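Local coordinates for tetrapyrrole methylase family protein (Chlorobaculum tepidum, PDB 3HH1) that probably methylates the 2'-hydroxyl of a cytidine ribose in 16S rRNA, using S-adenosyl-L-methionine as methyl donor, at residues A[21-24]-A[25-29]; A[41-44]-A[45-49]; A[96-99]-A[100-103]. One frame throughout, in Å; residues are numbered along the deposited sequence.

Interaction 1 (A[21-24]-A[25-29])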
HETATM    1  N   MSE A  21       1.995  14.876 -12.152  1.00 17.85           N
HETATM    2  CA  MSE A  21       0.943  13.868 -12.049  1.00 17.50           C
HETATM    3  C   MSE A  21       0.236  13.738 -13.374  1.00 17.26           C
HETATM    4  O   MSE A  21       0.102  14.732 -14.104  1.00 16.49           O
HETATM    5  CB  MSE A  21      -0.069  14.253 -10.998  1.00 17.97           C
HETATM    6  CG  MSE A  21       0.511  14.161  -9.611  1.00 21.50           C
HETATM    7 SE   MSE A  21      -0.876  14.576  -8.256  0.80 27.78          SE
HETATM    8  CE  MSE A  21      -2.298  13.387  -8.789  1.00 26.86           C
ATOM      9  N   THR A  22      -0.232  12.531 -13.680  1.00 15.30           N
ATOM     10  CA  THR A  22      -0.966  12.356 -14.933  1.00 15.05           C
ATOM     11  C   THR A  22      -2.326  13.024 -14.927  1.00 15.37           C
ATOM     12  O   THR A  22      -3.018  13.155 -13.887  1.00 14.81           O
ATOM     13  CB  THR A  22      -1.149  10.876 -15.321  1.00 15.46           C
ATOM     14  OG1 THR A  22      -2.036  10.269 -14.374  1.00 15.54           O
ATOM     15  CG2 THR A  22       0.185  10.119 -15.382  1.00 15.11           C
ATOM     16  N   PHE A  23      -2.753  13.414 -16.124  1.00 14.31           N
ATOM     17  CA  PHE A  23      -4.091  13.936 -16.294  1.00 15.29           C
ATOM     18  C   PHE A  23      -5.141  13.004 -15.706  1.00 15.36           C
ATOM     19  O   PHE A  23      -6.065  13.422 -15.009  1.00 14.99           O
ATOM     20  CB  PHE A  23      -4.380  14.204 -17.773  1.00 14.35           C
ATOM     21  CG  PHE A  23      -5.738  14.798 -18.013  1.00 17.33           C
ATOM     22  CD1 PHE A  23      -5.921  16.141 -17.948  1.00 18.25           C
ATOM     23  CD2 PHE A  23      -6.839  13.979 -18.265  1.00 20.77           C
ATOM     24  CE1 PHE A  23      -7.175  16.709 -18.147  1.00 21.03           C
ATOM     25  CE2 PHE A  23      -8.122  14.542 -18.433  1.00 21.43           C
ATOM     26  CZ  PHE A  23      -8.266  15.900 -18.382  1.00 22.36           C
ATOM     27  N   ARG A  24      -4.985  11.725 -15.975  1.00 16.36           N
ATOM     28  CA  ARG A  24      -5.900  10.709 -15.451  1.00 18.73           C
ATOM     29  C   ARG A  24      -6.016  10.788 -13.955  1.00 17.44           C
ATOM     30  O   ARG A  24      -7.117  10.717 -13.424  1.00 19.36           O
ATOM     31  CB  ARG A  24      -5.457   9.299 -15.859  1.00 19.70           C
ATOM     32  CG  ARG A  24      -6.527   8.241 -15.570  1.00 24.41           C
ATOM     33  CD  ARG A  24      -5.932   6.882 -15.552  1.00 32.02           C
ATOM     34  NE  ARG A  24      -5.107   6.593 -16.728  1.00 37.94           N
ATOM     35  CZ  ARG A  24      -5.487   5.884 -17.792  1.00 42.74           C
ATOM     36  NH1 ARG A  24      -4.627   5.700 -18.789  1.00 43.99           N
ATOM     37  NH2 ARG A  24      -6.717   5.373 -17.884  1.00 45.88           N
ATOM     38  N   ALA A  25      -4.894  10.926 -13.268  1.00 17.05           N
ATOM     39  CA  ALA A  25      -4.892  11.005 -11.821  1.00 16.28           C
ATOM     40  C   ALA A  25      -5.553  12.269 -11.297  1.00 16.28           C
ATOM     41  O   ALA A  25      -6.371  12.219 -10.371  1.00 15.67           O
ATOM     42  CB  ALA A  25      -3.443  10.882 -11.270  1.00 14.55           C
ATOM     43  N   VAL A  26      -5.252  13.411 -11.905  1.00 15.09           N
ATOM     44  CA  VAL A  26      -5.856  14.679 -11.456  1.00 15.42           C
ATOM     45  C   VAL A  26      -7.366  14.666 -11.752  1.00 16.35           C
ATOM     46  O   VAL A  26      -8.171  15.110 -10.939  1.00 16.81           O
ATOM     47  CB  VAL A  26      -5.130  15.898 -12.116  1.00 14.53           C
ATOM     48  CG1 VAL A  26      -5.774  17.221 -11.724  1.00 17.33           C
ATOM     49  CG2 VAL A  26      -3.617  15.915 -11.742  1.00 14.66           C
ATOM     50  N   ASN A  27      -7.742  14.130 -12.888  1.00 15.92           N
ATOM     51  CA  ASN A  27      -9.152  14.115 -13.296  1.00 18.20           C
ATOM     52  C   ASN A  27      -9.936  13.208 -12.354  1.00 17.15           C
ATOM     53  O   ASN A  27     -11.083  13.497 -12.026  1.00 17.25           O
ATOM     54  CB  ASN A  27      -9.277  13.645 -14.710  1.00 17.78           C
ATOM     55  CG  ASN A  27     -10.587  14.017 -15.345  1.00 23.69           C
ATOM     56  OD1 ASN A  27     -11.344  13.158 -15.734  1.00 28.30           O
ATOM     57  ND2 ASN A  27     -10.845  15.295 -15.456  1.00 25.69           N
ATOM     58  N   THR A  28      -9.299  12.122 -11.941  1.00 16.45           N
ATOM     59  CA  THR A  28      -9.895  11.205 -10.975  1.00 16.54           C
ATOM     60  C   THR A  28     -10.216  11.906  -9.682  1.00 17.31           C
ATOM     61  O   THR A  28     -11.352  11.784  -9.183  1.00 17.93           O
ATOM     62  CB  THR A  28      -9.036   9.965 -10.727  1.00 18.01           C
ATOM     63  OG1 THR A  28      -8.880   9.274 -11.985  1.00 18.99           O
ATOM     64  CG2 THR A  28      -9.727   9.025  -9.659  1.00 16.64           C
ATOM     65  N   LEU A  29      -9.262  12.663  -9.156  1.00 16.37           N
ATOM     66  CA  LEU A  29      -9.469  13.425  -7.942  1.00 17.33           C
ATOM     67  C   LEU A  29     -10.512  14.520  -8.160  1.00 18.10           C
ATOM     68  O   LEU A  29     -11.364  14.752  -7.299  1.00 19.33           O
ATOM     69  CB  LEU A  29      -8.180  14.084  -7.498  1.00 17.01           C
ATOM     70  CG  LEU A  29      -7.056  13.103  -7.141  1.00 18.63           C
ATOM     71  CD1 LEU A  29      -5.801  13.915  -6.825  1.00 22.33           C
ATOM     72  CD2 LEU A  29      -7.368  12.137  -6.019  1.00 21.77           C
TER
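The F23 ring and the N27 amide, one helical turn apart, lie side by side with their planes 17° from parallel. N27 ND2 comes within 3.9 Å of F23 CZ, approaching obliquely. Both side chains leave the helix with CG anti to the backbone N, which sends them the same way. The N27 side chain also lies next to a bound sulfate ion, probably from the crystallisation liquor. T22 is the N-cap of helix 23-31. Its OG1 accepts from A25 N at 3.1 Å and so satisfies an amide of the first turn. V26 N bonds to T22 O, and N27 N to F23 O. Further on, R24 O takes two bonds from T28, one from OG1 at 2.7 Å and one from the backbone N at 3.0 Å. The two donors reach this oxygen from opposite faces of its carbonyl plane. An alanine in place of T28 would remove the hydroxyl, and R24 O would probably lose one of the two bonds from this residue, keeping that from the backbone N. On the inner side, the selenomethionine M21 folds back along the first turns. Its chain bends at chi3 (52°), bringing CE to 3.7 Å from A25 CB and 4.1 Å from L29 CD1. M21 and L29 cross at about a right angle. A25 and L29 pack on V11 of strand 8-13, while M21 and V26 touch F50.

Interaction 2 (A[41-44]-A[45-49])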
ATOM      1  N   ARG A  41      -4.351  18.061   5.768  1.00 26.91           N
ATOM      2  CA  ARG A  41      -3.649  19.296   5.452  1.00 26.50           C
ATOM      3  C   ARG A  41      -2.887  19.194   4.127  1.00 25.10           C
ATOM      4  O   ARG A  41      -2.999  20.054   3.270  1.00 24.39           O
ATOM      5  CB  ARG A  41      -2.707  19.687   6.605  1.00 26.96           C
ATOM      6  CG  ARG A  41      -2.671  21.164   6.864  1.00 29.28           C
ATOM      7  CD  ARG A  41      -1.766  21.527   8.063  1.00 29.78           C
ATOM      8  NE  ARG A  41      -2.384  21.210   9.360  1.00 30.88           N
ATOM      9  CZ  ARG A  41      -1.771  21.303  10.549  1.00 31.16           C
ATOM     10  NH1 ARG A  41      -0.498  21.684  10.654  1.00 28.68           N
ATOM     11  NH2 ARG A  41      -2.440  20.986  11.648  1.00 32.93           N
ATOM     12  N   ARG A  42      -2.135  18.120   3.958  1.00 24.33           N
ATOM     13  CA  ARG A  42      -1.403  17.886   2.733  1.00 24.74           C
ATOM     14  C   ARG A  42      -2.389  17.732   1.550  1.00 23.72           C
ATOM     15  O   ARG A  42      -2.164  18.262   0.436  1.00 22.26           O
ATOM     16  CB  ARG A  42      -0.496  16.656   2.912  1.00 25.18           C
ATOM     17  CG  ARG A  42       0.142  16.152   1.620  1.00 28.92           C
ATOM     18  CD  ARG A  42       1.289  15.168   1.882  1.00 32.95           C
ATOM     19  NE  ARG A  42       1.621  14.425   0.658  1.00 36.91           N
ATOM     20  CZ  ARG A  42       2.630  13.559   0.538  1.00 37.81           C
ATOM     21  NH1 ARG A  42       2.820  12.926  -0.619  1.00 39.59           N
ATOM     22  NH2 ARG A  42       3.446  13.325   1.558  1.00 36.89           N
ATOM     23  N   THR A  43      -3.511  17.057   1.795  1.00 22.56           N
ATOM     24  CA  THR A  43      -4.480  16.840   0.718  1.00 22.67           C
ATOM     25  C   THR A  43      -5.149  18.154   0.278  1.00 22.41           C
ATOM     26  O   THR A  43      -5.372  18.393  -0.920  1.00 21.56           O
ATOM     27  CB  THR A  43      -5.531  15.782   1.120  1.00 23.16           C
ATOM     28  OG1 THR A  43      -4.827  14.581   1.453  1.00 23.48           O
ATOM     29  CG2 THR A  43      -6.509  15.478  -0.056  1.00 24.06           C
ATOM     30  N   SER A  44      -5.455  19.018   1.237  1.00 22.33           N
ATOM     31  CA  SER A  44      -6.018  20.326   0.889  1.00 23.03           C
ATOM     32  C   SER A  44      -5.056  21.142   0.017  1.00 21.85           C
ATOM     33  O   SER A  44      -5.484  21.771  -0.927  1.00 21.56           O
ATOM     34  CB  SER A  44      -6.390  21.134   2.141  1.00 23.96           C
ATOM     35  OG  SER A  44      -7.463  20.498   2.799  1.00 27.04           O
ATOM     36  N   ILE A  45      -3.772  21.109   0.348  1.00 20.86           N
ATOM     37  CA  ILE A  45      -2.782  21.790  -0.432  1.00 20.59           C
ATOM     38  C   ILE A  45      -2.771  21.277  -1.880  1.00 20.66           C
ATOM     39  O   ILE A  45      -2.764  22.070  -2.822  1.00 19.14           O
ATOM     40  CB  ILE A  45      -1.376  21.651   0.195  1.00 20.75           C
ATOM     41  CG1 ILE A  45      -1.305  22.447   1.500  1.00 21.59           C
ATOM     42  CG2 ILE A  45      -0.323  22.146  -0.761  1.00 21.30           C
ATOM     43  CD1 ILE A  45      -0.079  22.129   2.353  1.00 23.71           C
ATOM     44  N   LEU A  46      -2.782  19.965  -2.044  1.00 20.36           N
ATOM     45  CA  LEU A  46      -2.862  19.340  -3.383  1.00 21.54           C
ATOM     46  C   LEU A  46      -4.089  19.771  -4.174  1.00 21.48           C
ATOM     47  O   LEU A  46      -3.987  20.158  -5.320  1.00 20.68           O
ATOM     48  CB  LEU A  46      -2.810  17.813  -3.266  1.00 22.71           C
ATOM     49  CG  LEU A  46      -2.737  17.037  -4.603  1.00 24.36           C
ATOM     50  CD1 LEU A  46      -1.876  15.792  -4.440  1.00 29.77           C
ATOM     51  CD2 LEU A  46      -4.127  16.731  -5.086  1.00 31.01           C
ATOM     52  N   LEU A  47      -5.256  19.691  -3.543  1.00 22.26           N
ATOM     53  CA  LEU A  47      -6.486  20.086  -4.203  1.00 23.37           C
ATOM     54  C   LEU A  47      -6.492  21.555  -4.612  1.00 24.09           C
ATOM     55  O   LEU A  47      -6.875  21.866  -5.722  1.00 26.07           O
ATOM     56  CB  LEU A  47      -7.703  19.752  -3.331  1.00 22.90           C
ATOM     57  CG  LEU A  47      -7.848  18.240  -3.042  1.00 21.25           C
ATOM     58  CD1 LEU A  47      -9.039  17.988  -2.121  1.00 22.69           C
ATOM     59  CD2 LEU A  47      -7.885  17.313  -4.265  1.00 22.04           C
ATOM     60  N   LYS A  48      -6.055  22.447  -3.726  1.00 25.43           N
ATOM     61  CA  LYS A  48      -5.954  23.852  -4.030  1.00 25.50           C
ATOM     62  C   LYS A  48      -5.034  24.055  -5.226  1.00 25.46           C
ATOM     63  O   LYS A  48      -5.334  24.844  -6.105  1.00 25.57           O
ATOM     64  CB  LYS A  48      -5.436  24.621  -2.824  1.00 26.28           C
ATOM     65  CG  LYS A  48      -5.255  26.125  -3.056  1.00 28.52           C
ATOM     66  CD  LYS A  48      -4.372  26.776  -1.989  1.00 31.95           C
ATOM     67  CE  LYS A  48      -5.157  27.532  -0.933  1.00 33.65           C
ATOM     68  NZ  LYS A  48      -4.248  28.399  -0.107  1.00 34.69           N
ATOM     69  N   HIS A  49      -3.921  23.330  -5.263  1.00 24.45           N
ATOM     70  CA  HIS A  49      -2.987  23.439  -6.375  1.00 24.18           C
ATOM     71  C   HIS A  49      -3.639  23.205  -7.734  1.00 24.50           C
ATOM     72  O   HIS A  49      -3.305  23.884  -8.722  1.00 23.81           O
ATOM     73  CB  HIS A  49      -1.868  22.422  -6.192  1.00 23.83           C
ATOM     74  CG  HIS A  49      -0.841  22.446  -7.272  1.00 25.97           C
ATOM     75  ND1 HIS A  49       0.228  23.313  -7.258  1.00 30.13           N
ATOM     76  CD2 HIS A  49      -0.706  21.697  -8.387  1.00 26.11           C
ATOM     77  CE1 HIS A  49       0.978  23.099  -8.327  1.00 31.78           C
ATOM     78  NE2 HIS A  49       0.420  22.134  -9.037  1.00 30.44           N
TER
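T43 and L47 lie side by side on one flank of helix 40-49, pointing the same way. T43 CG2 meets L47 CD1 at 4.1 Å. The L47 side chain also lies along the T43 carbonyl, with CG 3.3 Å from T43 O. T43 O accepts from L47 N at 2.9 Å, in a nearly straight bond with an N-H...O angle of 170°. I45 makes a similar approach one turn after R41. Its CG1 stands anti to the carbonyl carbon (chi1 -69°), which lays this branch 3.4 Å from R41 O, the oxygen that accepts from I45 N. L46 N bonds to R42 O, and K48 N to S44 O at 2.9 Å. K48 CB rests 3.4 Å from that same S44 O, but the rest of its chain leads away. The T43 and S44 hydroxyls are held by the chain just before them: T43 OG1 bonds to the backbone oxygen of D39, and S44 OG to that of T40, while R42 extends from the helix to a salt bridge with D87. Each hydroxyl is thus tied back to the preceding turn, and the T43 methyl is left on the L47 side. T43 and L47 both pack on I35 of strand 34-37, and S44 and L47 on L57 of strand 57-59. This is the packing of a beta-alpha-beta crossover, in which helix 40-49 links two neighbouring parallel strands and lies against both.

Interaction 3 (A[96-99]-A[100-103])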
ATOM      1  N   PRO A  96      -1.680   4.375   6.754  1.00 28.68           N
ATOM      2  CA  PRO A  96      -2.733   3.916   7.712  1.00 28.09           C
ATOM      3  C   PRO A  96      -4.114   3.890   7.027  1.00 26.14           C
ATOM      4  O   PRO A  96      -4.962   3.057   7.366  1.00 26.34           O
ATOM      5  CB  PRO A  96      -2.696   4.959   8.861  1.00 28.07           C
ATOM      6  CG  PRO A  96      -1.355   5.669   8.700  1.00 29.39           C
ATOM      7  CD  PRO A  96      -1.025   5.619   7.205  1.00 29.54           C
ATOM      8  N   GLY A  97      -4.287   4.743   6.018  1.00 24.61           N
ATOM      9  CA  GLY A  97      -5.546   4.843   5.266  1.00 23.93           C
ATOM     10  C   GLY A  97      -5.862   3.615   4.417  1.00 22.54           C
ATOM     11  O   GLY A  97      -7.008   3.420   3.954  1.00 22.13           O
ATOM     12  N   TYR A  98      -4.880   2.731   4.230  1.00 20.62           N
ATOM     13  CA  TYR A  98      -5.140   1.502   3.487  1.00 18.23           C
ATOM     14  C   TYR A  98      -6.245   0.650   4.131  1.00 17.50           C
ATOM     15  O   TYR A  98      -6.861  -0.165   3.466  1.00 17.43           O
ATOM     16  CB  TYR A  98      -3.861   0.662   3.305  1.00 17.93           C
ATOM     17  CG  TYR A  98      -4.037  -0.315   2.180  1.00 16.36           C
ATOM     18  CD1 TYR A  98      -3.742   0.050   0.884  1.00 19.89           C
ATOM     19  CD2 TYR A  98      -4.568  -1.591   2.413  1.00 17.84           C
ATOM     20  CE1 TYR A  98      -3.943  -0.834  -0.147  1.00 19.23           C
ATOM     21  CE2 TYR A  98      -4.766  -2.473   1.378  1.00 18.75           C
ATOM     22  CZ  TYR A  98      -4.435  -2.084   0.108  1.00 20.56           C
ATOM     23  OH  TYR A  98      -4.624  -2.953  -0.947  1.00 24.14           O
ATOM     24  N   THR A  99      -6.520   0.845   5.413  1.00 18.39           N
ATOM     25  CA  THR A  99      -7.624   0.142   6.052  1.00 19.99           C
ATOM     26  C   THR A  99      -8.919   0.329   5.281  1.00 18.68           C
ATOM     27  O   THR A  99      -9.749  -0.575   5.220  1.00 18.96           O
ATOM     28  CB  THR A  99      -7.828   0.581   7.439  1.00 21.05           C
ATOM     29  OG1 THR A  99      -6.542   0.593   8.103  1.00 28.04           O
ATOM     30  CG2 THR A  99      -8.766  -0.435   8.154  1.00 24.25           C
HETATM   31  N   MSE A 100      -9.078   1.498   4.662  1.00 16.97           N
HETATM   32  CA  MSE A 100     -10.267   1.765   3.874  1.00 16.96           C
HETATM   33  C   MSE A 100     -10.327   0.951   2.600  1.00 16.69           C
HETATM   34  O   MSE A 100     -11.411   0.506   2.209  1.00 15.75           O
HETATM   35  CB  MSE A 100     -10.405   3.276   3.615  1.00 17.27           C
HETATM   36  CG  MSE A 100     -10.753   4.082   4.825  1.00 19.20           C
HETATM   37 SE   MSE A 100     -10.657   6.042   4.502  0.80 22.40          SE
HETATM   38  CE  MSE A 100      -8.760   6.222   4.236  1.00 22.29           C
ATOM     39  N   ALA A 101      -9.189   0.741   1.932  1.00 16.05           N
ATOM     40  CA  ALA A 101      -9.104  -0.142   0.771  1.00 15.89           C
ATOM     41  C   ALA A 101      -9.317  -1.601   1.134  1.00 16.45           C
ATOM     42  O   ALA A 101      -9.998  -2.342   0.430  1.00 17.95           O
ATOM     43  CB  ALA A 101      -7.762   0.040   0.043  1.00 17.22           C
ATOM     44  N   SER A 102      -8.737  -2.060   2.233  1.00 16.82           N
ATOM     45  CA  SER A 102      -8.993  -3.421   2.687  1.00 16.74           C
ATOM     46  C   SER A 102     -10.476  -3.629   3.054  1.00 16.08           C
ATOM     47  O   SER A 102     -11.051  -4.677   2.741  1.00 17.60           O
ATOM     48  CB  SER A 102      -8.070  -3.748   3.845  1.00 17.82           C
ATOM     49  OG  SER A 102      -8.335  -5.044   4.355  1.00 19.98           O
ATOM     50  N   ALA A 103     -11.123  -2.648   3.701  1.00 16.15           N
ATOM     51  CA  ALA A 103     -12.537  -2.774   4.003  1.00 15.32           C
ATOM     52  C   ALA A 103     -13.383  -2.861   2.702  1.00 15.50           C
ATOM     53  O   ALA A 103     -14.331  -3.636   2.610  1.00 15.96           O
ATOM     54  CB  ALA A 103     -13.013  -1.608   4.924  1.00 14.64           C
TER
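Y98 O accepts from S102 N at 2.9 Å, and the N-H points almost directly at the oxygen (170°). T99 O accepts from A103 N at the same length. Before them, M100 N bonds to G97 O three residues back at 2.9 Å, from above the carbonyl plane, as in a turn of 3-10 type. M100 curls back over G97. Its chain bends at its last torsion, and the selenomethionine CE sits 3.6 Å from G97 CA. A101 CB lies over one face of the Y98 ring, 3.9 Å from the centroid and 9° off the ring normal, a CH-pi contact. The ring reaches this methyl because Y98 CG is anti to the backbone N. Y98 also meets Y98 of the second subunit, their planes at about 40°. T99 OG1 bonds to Y98 OH of that subunit, and S102 OG to its D95. M100 instead packs on V69 and V72 of helix 65-77. The start of helix 98-106 therefore has one flank in the subunit core, while Y98, T99 and S102 form part of the dimer interface.

How the interactions relate
The three interactions come in series along the chain, each within one helix or at its start: 23-31, 40-49 and 98-106. All lie in the N-terminal part of the tetrapyrrole methylase family protein, the piece present here. Its parallel sheet has the strand order 57-59, 34-37, 82-87, 8-13, 111-114. Interactions 1 and 2 are neighbours, with centres 14 Å apart. They touch where L29 CD1 meets L46 CD2 at 3.7 Å and where M21 SE lies 4.1 Å from L46 CD1. Interaction 3 lies across the chain's centre, its own centre 21 Å from each of the others. Helices 23-31 and 40-49 thus share a hydrophobic seam, while helix 98-106 carries contacts to the second subunit.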